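Local coordinates for immunity protein (Neisseria meningitidis, PDB 4Q7O), which probably acts as the immunity protein of a contact-dependent growth-inhibition system, neutralising the cognate toxin so that the bacterium carrying it is spared, at residues 26-31 with 42-47; 35-40 with 116-121. One frame throughout, in Å; residues are numbered along the deposited sequence.

Contact 1 of 2, residues 26-31 with 42-47; sequences IFFETI and ECFKNI
Cys43 of helix 37-46 sends its thiol against two side chains of helix 22-34, the ring of Phe27 and the end of Ile31. Followed outward, CB leaves the backbone in the direction of helix 22-34, and SG stands anti to the backbone N (chi1 173°), which carries the sulfur toward helix 22-34. There SG meets Phe27 CE2 at 3.5 Å and is almost as near to the neighbouring ring atom CZ. The sulfur lies 4.6 Å from the centroid of the Phe27 ring, 72° off the ring normal, a sulfur-aromatic contact made obliquely at the far end of the ring. Ile31 CD1 completes the contact at 4.0 Å from SG, and the same methyl rests over one face of the Phe27 ring, displaced toward its rim, so sulfur, methyl and ring form one small cluster.

A second meeting point is Phe28 with Phe44. Their CE1 atoms come to 3.4 Å, yet the ring centroids stay 5.6 Å apart. The planes are only 21° from parallel but slid past each other with hardly any overlap, so this is no full stack. Neighbouring parts of the fold pack around these side chains: Phe111 of helix 104-121 meets Phe28 edge-to-face, Phe89 of strand 86-91 meets Phe27 in the same way, and Phe53 of strand 52-55 touches Cys43.

The axes of 26-31 and 42-46 stay 12.4 Å apart at closest approach and their N-to-C directions are closer to antiparallel than parallel; the side chains bridge this distance without a hydrogen bond or salt bridge between the segments. All five touching residues are buried, which implies adhesion by dispersion and hydrophobic burial, with the polarisable thiol sulfur serving as an apolar partner.

Contact 2 of 2, residues 35-40 with 116-121; sequences ETKDTL and SDFLIA
Lys37 and Leu40 meet Phe118, the residue through which 116-121 makes this contact. Walking from the start of 35-40, Glu35 is the first residue to leave the helical conformation after helix 22-34, and Thr36 sets up the next helix as its N-cap. Thr36 OG1 accepts from Thr39 N at 3.1 Å, with an N-H...O angle of 160°, and thereby satisfies an amide of the first turn of helix 37-46.

Lys37 follows, its CB directed at helix 104-121. The aliphatic part of its chain runs extended through chi3 before bending at chi4, and CB, CG and CD pass the outer end of the Phe118 ring. CD lies at the ring edge, near its plane, 4.0 Å from Phe118 CZ; the lysine thus contributes methylenes here. His122 and Tyr125 also touch this side chain, and both their rings meet that of Phe118.

Three residues on, Leu40 again points across. Its CG stands anti to the backbone N (chi1 -178°), and the CD2 branch reaches over one face of Phe118. CD2 is 3.6 Å from Phe118 CD1 and nearly as close to CE1. The methyl sits 4.0 Å from the ring centroid, 29° off the normal, the geometry of a CH-pi contact. The Phe118 ring comes from the opposite direction, and it has the leucine methyl over one face and the lysine methylenes at its edge.

Tyr32 of helix 22-34 touches both Leu40 and Phe118, and Cys129 of helix 126-139 packs on the ring as well. The arrangement is a plain hydrophobic helix-helix contact: residues i and i+3 at the start of an N-capped helix, Lys37 and Leu40, meet one aromatic side chain of helix 104-121, a helix far away in sequence.

Contacts 1 and 2 have centres 9 Å apart and share helix 37-46: contact 2 uses its N-terminal turn, contact 1 its later part. Their segments alternate along the chain, in the order 26-31, 35-40, 42-47, 116-121. Contact 1 joins helices 22-34 and 37-46 to each other, and contact 2 joins helix 37-46 to helix 104-121, which comes after all four strands of the antiparallel sheet. The two sites also touch directly, Ile31 CG2 lying 3.8 Å from Leu40 CD1. Contact 1 lies nearer the centre of the chain, beside the sheet, whereas contact 2 extends the apolar interior outward between helices. Together they join the three helices into one apolar interior, which at contact 1 also rests on the sheet.

Contact 1 of 2, residues 26-31 with 42-47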
loop_
_atom_site.group_PDB
_atom_site.type_symbol
_atom_site.label_atom_id
_atom_site.label_comp_id
_atom_site.label_asym_id
_atom_site.label_seq_id
_atom_site.Cartn_x
_atom_site.Cartn_y
_atom_site.Cartn_z
ATOM N N ILE B 26 3.024 0.604 -1.671
ATOM C CA ILE B 26 2.607 0.452 -3.061
ATOM C C ILE B 26 3.724 0.862 -4.008
ATOM O O ILE B 26 3.966 0.204 -5.018
ATOM C CB ILE B 26 1.349 1.298 -3.348
ATOM C CG1 ILE B 26 0.175 0.809 -2.498
ATOM C CG2 ILE B 26 0.977 1.262 -4.832
ATOM C CD1 ILE B 26 -1.021 1.739 -2.567
ATOM N N PHE B 27 4.417 1.941 -3.664
ATOM C CA PHE B 27 5.524 2.450 -4.468
ATOM C C PHE B 27 6.556 1.357 -4.758
ATOM O O PHE B 27 6.882 1.081 -5.914
ATOM C CB PHE B 27 6.177 3.634 -3.748
ATOM C CG PHE B 27 7.368 4.201 -4.465
ATOM C CD1 PHE B 27 7.216 5.202 -5.415
ATOM C CD2 PHE B 27 8.646 3.759 -4.168
ATOM C CE1 PHE B 27 8.316 5.724 -6.072
ATOM C CE2 PHE B 27 9.747 4.274 -4.830
ATOM C CZ PHE B 27 9.582 5.255 -5.777
ATOM N N PHE B 28 7.056 0.716 -3.711
ATOM C CA PHE B 28 8.086 -0.291 -3.910
ATOM C C PHE B 28 7.582 -1.558 -4.590
ATOM O O PHE B 28 8.246 -2.077 -5.484
ATOM C CB PHE B 28 8.829 -0.593 -2.606
ATOM C CG PHE B 28 9.842 0.444 -2.266
ATOM C CD1 PHE B 28 10.993 0.568 -3.031
ATOM C CD2 PHE B 28 9.648 1.312 -1.204
ATOM C CE1 PHE B 28 11.938 1.533 -2.741
ATOM C CE2 PHE B 28 10.592 2.276 -0.911
ATOM C CZ PHE B 28 11.734 2.387 -1.682
ATOM N N GLU B 29 6.403 -2.038 -4.207
ATOM C CA GLU B 29 5.911 -3.274 -4.801
ATOM C C GLU B 29 5.621 -3.123 -6.282
ATOM O O GLU B 29 5.924 -4.010 -7.080
ATOM C CB GLU B 29 4.668 -3.794 -4.080
ATOM C CG GLU B 29 4.076 -5.066 -4.698
ATOM C CD GLU B 29 5.048 -6.240 -4.764
ATOM O OE1 GLU B 29 6.033 -6.275 -3.997
ATOM O OE2 GLU B 29 4.812 -7.146 -5.593
ATOM N N THR B 30 5.042 -1.993 -6.662
ATOM C CA THR B 30 4.662 -1.832 -8.058
ATOM C C THR B 30 5.885 -1.623 -8.962
ATOM O O THR B 30 5.925 -2.133 -10.077
ATOM C CB THR B 30 3.577 -0.754 -8.257
ATOM O OG1 THR B 30 4.053 0.497 -7.769
ATOM C CG2 THR B 30 2.305 -1.135 -7.513
ATOM N N ILE B 31 6.891 -0.896 -8.486
ATOM C CA ILE B 31 8.129 -0.765 -9.256
ATOM C C ILE B 31 8.851 -2.107 -9.383
ATOM O O ILE B 31 9.289 -2.491 -10.468
ATOM C CB ILE B 31 9.061 0.282 -8.637
ATOM C CG1 ILE B 31 8.414 1.661 -8.749
ATOM C CG2 ILE B 31 10.432 0.260 -9.301
ATOM C CD1 ILE B 31 9.101 2.712 -7.936
ATOM N N GLU B 42 18.203 1.946 -9.756
ATOM C CA GLU B 42 18.280 3.388 -10.008
ATOM C C GLU B 42 17.313 4.154 -9.107
ATOM O O GLU B 42 17.640 5.233 -8.603
ATOM C CB GLU B 42 18.031 3.709 -11.488
ATOM C CG GLU B 42 19.092 3.138 -12.428
ATOM C CD GLU B 42 20.499 3.578 -12.071
ATOM O OE1 GLU B 42 20.728 4.795 -11.912
ATOM O OE2 GLU B 42 21.375 2.699 -11.942
ATOM N N CYS B 43 16.127 3.585 -8.907
ATOM C CA CYS B 43 15.161 4.121 -7.955
ATOM C C CYS B 43 15.768 4.241 -6.549
ATOM O O CYS B 43 15.613 5.264 -5.887
ATOM C CB CYS B 43 13.902 3.242 -7.919
ATOM S SG CYS B 43 12.720 3.672 -6.644
ATOM N N PHE B 44 16.482 3.206 -6.105
ATOM C CA PHE B 44 17.158 3.250 -4.807
ATOM C C PHE B 44 18.249 4.323 -4.763
ATOM O O PHE B 44 18.460 4.957 -3.732
ATOM C CB PHE B 44 17.779 1.892 -4.448
ATOM C CG PHE B 44 16.785 0.859 -3.979
ATOM C CD1 PHE B 44 15.970 1.108 -2.884
ATOM C CD2 PHE B 44 16.725 -0.389 -4.588
ATOM C CE1 PHE B 44 15.080 0.146 -2.437
ATOM C CE2 PHE B 44 15.843 -1.358 -4.144
ATOM C CZ PHE B 44 15.013 -1.086 -3.071
ATOM N N LYS B 45 18.940 4.520 -5.882
ATOM C CA LYS B 45 20.079 5.442 -5.927
ATOM C C LYS B 45 19.702 6.914 -5.993
ATOM O O LYS B 45 20.376 7.761 -5.398
ATOM C CB LYS B 45 20.958 5.139 -7.142
ATOM C CG LYS B 45 21.794 3.904 -7.006
ATOM C CD LYS B 45 22.781 3.821 -8.142
ATOM C CE LYS B 45 22.471 2.654 -9.039
ATOM N NZ LYS B 45 23.419 2.589 -10.185
ATOM N N ASN B 46 18.643 7.218 -6.737
ATOM C CA ASN B 46 18.347 8.603 -7.097
ATOM C C ASN B 46 18.030 9.485 -5.902
ATOM O O ASN B 46 18.221 10.693 -5.956
ATOM C CB ASN B 46 17.204 8.680 -8.111
ATOM C CG ASN B 46 17.664 8.474 -9.537
ATOM O OD1 ASN B 46 18.765 7.986 -9.793
ATOM N ND2 ASN B 46 16.806 8.840 -10.481
ATOM N N ILE B 47 17.550 8.885 -4.821
ATOM C CA ILE B 47 17.235 9.661 -3.628
ATOM C C ILE B 47 18.481 10.386 -3.090
ATOM O O ILE B 47 18.378 11.481 -2.546
ATOM C CB ILE B 47 16.549 8.798 -2.541
ATOM C CG1 ILE B 47 15.842 9.687 -1.508
ATOM C CG2 ILE B 47 17.543 7.810 -1.897
ATOM C CD1 ILE B 47 14.863 8.932 -0.627
#

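Contact 2 of 2, residues 35-40 with 116-121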
loop_
_atom_site.group_PDB
_atom_site.type_symbol
_atom_site.label_atom_id
_atom_site.label_comp_id
_atom_site.label_asym_id
_atom_site.label_seq_id
_atom_site.Cartn_x
_atom_site.Cartn_y
_atom_site.Cartn_z
ATOM N N GLU B 35 8.949 -3.018 -13.277
ATOM C CA GLU B 35 10.186 -2.533 -13.872
ATOM C C GLU B 35 11.295 -3.566 -13.727
ATOM O O GLU B 35 11.166 -4.526 -12.971
ATOM C CB GLU B 35 10.604 -1.221 -13.210
ATOM C CG GLU B 35 9.521 -0.149 -13.207
ATOM C CD GLU B 35 9.267 0.480 -14.570
ATOM O OE1 GLU B 35 10.150 0.416 -15.451
ATOM O OE2 GLU B 35 8.177 1.066 -14.749
ATOM N N THR B 36 12.384 -3.376 -14.464
ATOM C CA THR B 36 13.523 -4.277 -14.348
ATOM C C THR B 36 14.223 -4.063 -13.007
ATOM O O THR B 36 14.027 -3.037 -12.345
ATOM C CB THR B 36 14.546 -4.049 -15.467
ATOM O OG1 THR B 36 15.149 -2.761 -15.301
ATOM C CG2 THR B 36 13.890 -4.153 -16.849
ATOM N N LYS B 37 15.056 -5.018 -12.607
ATOM C CA LYS B 37 15.791 -4.874 -11.360
ATOM C C LYS B 37 16.796 -3.733 -11.470
ATOM O O LYS B 37 17.044 -3.032 -10.495
ATOM C CB LYS B 37 16.468 -6.191 -10.952
ATOM C CG LYS B 37 15.471 -7.258 -10.514
ATOM C CD LYS B 37 16.148 -8.516 -10.023
ATOM C CE LYS B 37 15.116 -9.563 -9.642
ATOM N NZ LYS B 37 14.250 -9.959 -10.793
ATOM N N ASP B 38 17.353 -3.532 -12.662
ATOM C CA ASP B 38 18.271 -2.412 -12.875
ATOM C C ASP B 38 17.564 -1.073 -12.652
ATOM O O ASP B 38 18.131 -0.153 -12.060
ATOM C CB ASP B 38 18.889 -2.454 -14.275
ATOM C CG ASP B 38 19.958 -3.520 -14.416
ATOM O OD1 ASP B 38 20.423 -4.049 -13.383
ATOM O OD2 ASP B 38 20.340 -3.815 -15.568
ATOM N N THR B 39 16.325 -0.965 -13.115
ATOM C CA THR B 39 15.525 0.234 -12.851
ATOM C C THR B 39 15.269 0.431 -11.355
ATOM O O THR B 39 15.393 1.544 -10.835
ATOM C CB THR B 39 14.204 0.182 -13.618
ATOM O OG1 THR B 39 14.492 0.263 -15.019
ATOM C CG2 THR B 39 13.276 1.331 -13.210
ATOM N N LEU B 40 14.925 -0.644 -10.658
ATOM C CA LEU B 40 14.744 -0.557 -9.210
ATOM C C LEU B 40 16.013 -0.064 -8.510
ATOM O O LEU B 40 15.938 0.753 -7.598
ATOM C CB LEU B 40 14.308 -1.902 -8.642
ATOM C CG LEU B 40 14.034 -1.958 -7.138
ATOM C CD1 LEU B 40 12.912 -0.997 -6.728
ATOM C CD2 LEU B 40 13.701 -3.381 -6.728
ATOM N N SER B 116 17.163 -3.560 1.780
ATOM C CA SER B 116 17.462 -4.743 2.570
ATOM C C SER B 116 16.552 -5.906 2.168
ATOM O O SER B 116 17.034 -7.017 1.923
ATOM C CB SER B 116 17.287 -4.445 4.057
ATOM O OG SER B 116 17.389 -5.634 4.810
ATOM N N ASP B 117 15.242 -5.658 2.129
ATOM C CA ASP B 117 14.298 -6.680 1.665
ATOM C C ASP B 117 14.717 -7.202 0.296
ATOM O O ASP B 117 14.722 -8.413 0.050
ATOM C CB ASP B 117 12.867 -6.122 1.552
ATOM C CG ASP B 117 12.188 -5.904 2.902
ATOM O OD1 ASP B 117 12.568 -6.547 3.901
ATOM O OD2 ASP B 117 11.236 -5.095 2.952
ATOM N N PHE B 118 15.079 -6.283 -0.591
ATOM C CA PHE B 118 15.447 -6.651 -1.951
ATOM C C PHE B 118 16.707 -7.520 -2.003
ATOM O O PHE B 118 16.724 -8.566 -2.658
ATOM C CB PHE B 118 15.622 -5.404 -2.824
ATOM C CG PHE B 118 16.078 -5.719 -4.220
ATOM C CD1 PHE B 118 15.201 -6.281 -5.140
ATOM C CD2 PHE B 118 17.384 -5.475 -4.610
ATOM C CE1 PHE B 118 15.623 -6.584 -6.426
ATOM C CE2 PHE B 118 17.813 -5.779 -5.896
ATOM C CZ PHE B 118 16.931 -6.332 -6.805
ATOM N N LEU B 119 17.772 -7.091 -1.333
ATOM C CA LEU B 119 19.017 -7.856 -1.397
ATOM C C LEU B 119 18.882 -9.211 -0.689
ATOM O O LEU B 119 19.536 -10.192 -1.069
ATOM C CB LEU B 119 20.204 -7.044 -0.859
ATOM C CG LEU B 119 20.253 -6.729 0.638
ATOM C CD1 LEU B 119 20.948 -7.837 1.439
ATOM C CD2 LEU B 119 20.941 -5.384 0.874
ATOM N N ILE B 120 18.036 -9.266 0.339
ATOM C CA ILE B 120 17.801 -10.523 1.046
ATOM C C ILE B 120 17.129 -11.512 0.099
ATOM O O ILE B 120 17.501 -12.685 0.047
ATOM C CB ILE B 120 16.962 -10.314 2.330
ATOM C CG1 ILE B 120 17.837 -9.664 3.406
ATOM C CG2 ILE B 120 16.408 -11.639 2.847
ATOM C CD1 ILE B 120 17.081 -9.139 4.617
ATOM N N ALA B 121 16.176 -11.017 -0.684
ATOM C CA ALA B 121 15.432 -11.856 -1.626
ATOM C C ALA B 121 16.221 -12.173 -2.894
ATOM O O ALA B 121 15.997 -13.208 -3.519
ATOM C CB ALA B 121 14.105 -11.194 -1.986
#